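Local coordinates for protein catechol 2,3-dioxygenase (Rhodococcus sp., PDB 2WL9) that probably cleaves the aromatic ring of catechols next to their paired hydroxyls, using molecular oxygen and a bound iron, in aromatic hydrocarbon breakdown, at residues C[48-53]-C[99-104]. Residues are numbered along the deposited sequence; the frame is centred on the assembly and turned at random.
Sequences WHHRIV and ERRVLG
Two neighbouring histidines, His49 and His50, meet the C-terminal end of helix 94-100 through the side chain of Arg101 and the carbonyl of Arg100. The closest approach is that of the Arg101 guanidinium to the His49 ring. Arg101 NH1 sits above one face of the His49 imidazole, displaced toward its rim, and comes within 3.0 Å of His49 NE2, while Arg101 CZ is 3.6 Å from His49 CE1. The two planes are inclined by 35°, a tilted overlap rather than a flat stack. Arg101 bends at chi2 (-58°); its CD stands off from the ring, and the guanidinium, led by NH1, makes the close approach to the face. Both polar ends converge on Asp35, which accepts a hydrogen bond from His49 NE2 and forms a salt bridge with Arg101 NH2; a carboxylate shared by both would probably ease the placing of the guanidinium against a histidine. Arg101 NH1 is also hydrogen-bonded to Gln123.

Nonpolar contact comes from the aliphatic part of Arg101, whose CG lies at the edge of the His50 ring, 3.6 Å from CE1. Arg101 itself, with positive phi, ends the helix in a Schellman motif, and the contact thus joins this helix terminus to the loop leading into strand 52-56, within the N-terminal domain of the vicinal oxygen chelate fold. The iron site of His149, His212, Tyr253 and Glu263 belongs to the C-terminal domain.

Hydrogen bonds fix the rotation of the His50 imidazole at both nitrogens. His49 ND1 and His50 ND1 are 2.8 Å apart in a nearly straight bond (168°), so one must donate and the other accept. At His50 NE2 a water bonds at 2.8 Å and donates to Arg100 O, 2.7 Å away, bridging the loop to the helix end.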
ATOM      1  N   TRP C  48      13.914   3.666 -27.175  1.00 17.24           N
ATOM      2  CA  TRP C  48      15.203   3.892 -27.839  1.00 16.75           C
ATOM      3  C   TRP C  48      15.050   3.814 -29.348  1.00 16.94           C
ATOM      4  O   TRP C  48      14.272   3.005 -29.855  1.00 17.24           O
ATOM      5  CB  TRP C  48      16.227   2.832 -27.428  1.00 16.47           C
ATOM      6  CG  TRP C  48      16.736   2.896 -26.015  1.00 15.89           C
ATOM      7  CD1 TRP C  48      16.063   3.333 -24.895  1.00 15.58           C
ATOM      8  CD2 TRP C  48      18.013   2.431 -25.560  1.00 15.47           C
ATOM      9  NE1 TRP C  48      16.871   3.211 -23.784  1.00 13.86           N
ATOM     10  CE2 TRP C  48      18.068   2.654 -24.164  1.00 15.71           C
ATOM     11  CE3 TRP C  48      19.131   1.873 -26.205  1.00 13.98           C
ATOM     12  CZ2 TRP C  48      19.197   2.321 -23.394  1.00 14.92           C
ATOM     13  CZ3 TRP C  48      20.253   1.546 -25.443  1.00 15.62           C
ATOM     14  CH2 TRP C  48      20.277   1.772 -24.051  1.00 16.50           C
ATOM     15  N   HIS C  49      15.800   4.648 -30.064  1.00 16.72           N
ATOM     16  CA  HIS C  49      15.842   4.573 -31.521  1.00 16.64           C
ATOM     17  C   HIS C  49      15.955   3.111 -31.966  1.00 16.75           C
ATOM     18  O   HIS C  49      15.220   2.673 -32.864  1.00 17.01           O
ATOM     19  CB  HIS C  49      17.013   5.394 -32.068  1.00 16.56           C
ATOM     20  CG  HIS C  49      17.223   5.228 -33.540  1.00 16.16           C
ATOM     21  ND1 HIS C  49      18.144   4.345 -34.063  1.00 16.40           N
ATOM     22  CD2 HIS C  49      16.623   5.818 -34.600  1.00 15.45           C
ATOM     23  CE1 HIS C  49      18.108   4.402 -35.382  1.00 14.59           C
ATOM     24  NE2 HIS C  49      17.199   5.294 -35.733  1.00 15.69           N
ATOM     25  N   HIS C  50      16.842   2.356 -31.312  1.00 16.30           N
ATOM     26  CA  HIS C  50      17.033   0.934 -31.625  1.00 16.29           C
ATOM     27  C   HIS C  50      17.718   0.154 -30.503  1.00 16.17           C
ATOM     28  O   HIS C  50      18.419   0.737 -29.665  1.00 15.75           O
ATOM     29  CB  HIS C  50      17.864   0.769 -32.906  1.00 16.03           C
ATOM     30  CG  HIS C  50      19.300   1.157 -32.739  1.00 16.06           C
ATOM     31  ND1 HIS C  50      19.732   2.460 -32.836  1.00 15.20           N
ATOM     32  CD2 HIS C  50      20.397   0.416 -32.458  1.00 16.12           C
ATOM     33  CE1 HIS C  50      21.034   2.506 -32.628  1.00 15.87           C
ATOM     34  NE2 HIS C  50      21.462   1.281 -32.389  1.00 16.06           N
ATOM     35  N   ARG C  51      17.528  -1.170 -30.514  1.00 16.10           N
ATOM     36  CA  ARG C  51      18.311  -2.065 -29.661  1.00 16.14           C
ATOM     37  C   ARG C  51      19.275  -2.924 -30.489  1.00 15.97           C
ATOM     38  O   ARG C  51      20.263  -3.443 -29.966  1.00 15.63           O
ATOM     39  CB  ARG C  51      17.417  -2.987 -28.812  1.00 16.47           C
ATOM     40  CG  ARG C  51      16.356  -2.317 -27.900  1.00 18.31           C
ATOM     41  CD  ARG C  51      16.809  -1.044 -27.180  1.00 22.32           C
ATOM     42  NE  ARG C  51      17.829  -1.271 -26.166  1.00 24.06           N
ATOM     43  CZ  ARG C  51      17.711  -1.003 -24.862  1.00 21.76           C
ATOM     44  NH1 ARG C  51      16.610  -0.479 -24.348  1.00 22.75           N
ATOM     45  NH2 ARG C  51      18.734  -1.251 -24.062  1.00 21.15           N
ATOM     46  N   ILE C  52      18.968  -3.097 -31.770  1.00 16.13           N
ATOM     47  CA  ILE C  52      19.774  -3.937 -32.653  1.00 16.15           C
ATOM     48  C   ILE C  52      19.992  -3.247 -33.996  1.00 16.83           C
ATOM     49  O   ILE C  52      19.065  -2.672 -34.563  1.00 16.11           O
ATOM     50  CB  ILE C  52      19.131  -5.355 -32.876  1.00 16.27           C
ATOM     51  CG1 ILE C  52      18.811  -6.041 -31.540  1.00 15.70           C
ATOM     52  CG2 ILE C  52      20.055  -6.267 -33.705  1.00 16.37           C
ATOM     53  CD1 ILE C  52      17.957  -7.319 -31.654  1.00 15.05           C
ATOM     54  N   VAL C  53      21.232  -3.311 -34.478  1.00 17.03           N
ATOM     55  CA  VAL C  53      21.592  -2.834 -35.814  1.00 17.62           C
ATOM     56  C   VAL C  53      21.870  -4.044 -36.679  1.00 17.92           C
ATOM     57  O   VAL C  53      22.657  -4.911 -36.306  1.00 18.39           O
ATOM     58  CB  VAL C  53      22.859  -1.942 -35.805  1.00 17.24           C
ATOM     59  CG1 VAL C  53      23.024  -1.229 -37.142  1.00 17.10           C
ATOM     60  CG2 VAL C  53      22.794  -0.926 -34.692  1.00 17.14           C
ATOM     61  N   GLU C  99      27.265   7.499 -35.226  1.00 17.98           N
ATOM     62  CA  GLU C  99      26.969   6.283 -35.978  1.00 18.16           C
ATOM     63  C   GLU C  99      26.157   5.280 -35.143  1.00 17.41           C
ATOM     64  O   GLU C  99      25.101   4.797 -35.578  1.00 17.31           O
ATOM     65  CB  GLU C  99      28.266   5.640 -36.488  1.00 18.13           C
ATOM     66  CG  GLU C  99      28.034   4.647 -37.606  1.00 19.75           C
ATOM     67  CD  GLU C  99      29.238   3.765 -37.886  1.00 21.04           C
ATOM     68  OE1 GLU C  99      30.283   3.908 -37.209  1.00 21.55           O
ATOM     69  OE2 GLU C  99      29.132   2.916 -38.794  1.00 23.17           O
ATOM     70  N   ARG C 100      26.645   4.991 -33.942  1.00 17.53           N
ATOM     71  CA  ARG C 100      25.976   4.087 -32.998  1.00 17.33           C
ATOM     72  C   ARG C 100      24.712   4.692 -32.368  1.00 17.22           C
ATOM     73  O   ARG C 100      23.990   4.007 -31.631  1.00 17.29           O
ATOM     74  CB  ARG C 100      26.957   3.672 -31.891  1.00 17.56           C
ATOM     75  CG  ARG C 100      28.182   2.889 -32.374  1.00 17.17           C
ATOM     76  CD  ARG C 100      27.831   1.479 -32.855  1.00 16.43           C
ATOM     77  NE  ARG C 100      29.051   0.706 -33.077  1.00 16.82           N
ATOM     78  CZ  ARG C 100      29.613   0.482 -34.265  1.00 16.69           C
ATOM     79  NH1 ARG C 100      29.051   0.930 -35.383  1.00 16.09           N
ATOM     80  NH2 ARG C 100      30.733  -0.218 -34.331  1.00 16.51           N
ATOM     81  N   ARG C 101      24.443   5.959 -32.678  1.00 17.34           N
ATOM     82  CA  ARG C 101      23.357   6.765 -32.066  1.00 17.20           C
ATOM     83  C   ARG C 101      23.513   6.897 -30.549  1.00 17.04           C
ATOM     84  O   ARG C 101      22.569   6.654 -29.782  1.00 17.12           O
ATOM     85  CB  ARG C 101      21.948   6.250 -32.423  1.00 17.10           C
ATOM     86  CG  ARG C 101      21.727   5.854 -33.864  1.00 17.45           C
ATOM     87  CD  ARG C 101      22.001   6.998 -34.825  1.00 18.78           C
ATOM     88  NE  ARG C 101      21.657   6.585 -36.178  1.00 20.43           N
ATOM     89  CZ  ARG C 101      20.450   6.728 -36.712  1.00 21.87           C
ATOM     90  NH1 ARG C 101      19.467   7.291 -36.012  1.00 22.81           N
ATOM     91  NH2 ARG C 101      20.225   6.301 -37.950  1.00 23.55           N
ATOM     92  N   VAL C 102      24.712   7.285 -30.130  1.00 17.43           N
ATOM     93  CA  VAL C 102      25.037   7.495 -28.718  1.00 17.49           C
ATOM     94  C   VAL C 102      25.799   8.811 -28.563  1.00 17.66           C
ATOM     95  O   VAL C 102      26.190   9.434 -29.559  1.00 17.02           O
ATOM     96  CB  VAL C 102      25.872   6.326 -28.112  1.00 17.59           C
ATOM     97  CG1 VAL C 102      25.095   5.017 -28.167  1.00 18.50           C
ATOM     98  CG2 VAL C 102      27.250   6.194 -28.799  1.00 18.72           C
ATOM     99  N   LEU C 103      26.005   9.233 -27.321  1.00 17.19           N
ATOM    100  CA  LEU C 103      26.736  10.470 -27.065  1.00 17.74           C
ATOM    101  C   LEU C 103      28.242  10.292 -26.937  1.00 17.87           C
ATOM    102  O   LEU C 103      29.011  11.162 -27.354  1.00 18.33           O
ATOM    103  CB  LEU C 103      26.209  11.155 -25.812  1.00 17.36           C
ATOM    104  CG  LEU C 103      24.804  11.750 -25.847  1.00 17.36           C
ATOM    105  CD1 LEU C 103      24.521  12.348 -24.480  1.00 17.77           C
ATOM    106  CD2 LEU C 103      24.656  12.805 -26.949  1.00 17.11           C
ATOM    107  N   GLY C 104      28.652   9.181 -26.335  1.00 17.69           N
ATOM    108  CA  GLY C 104      30.064   8.877 -26.130  1.00 17.98           C
ATOM    109  C   GLY C 104      30.270   7.382 -26.148  1.00 18.00           C
ATOM    110  O   GLY C 104      29.366   6.618 -25.790  1.00 17.50           O
TER
HETATM  111  O   HOH W   1      24.210   1.319 -31.739  1.00 20.46           O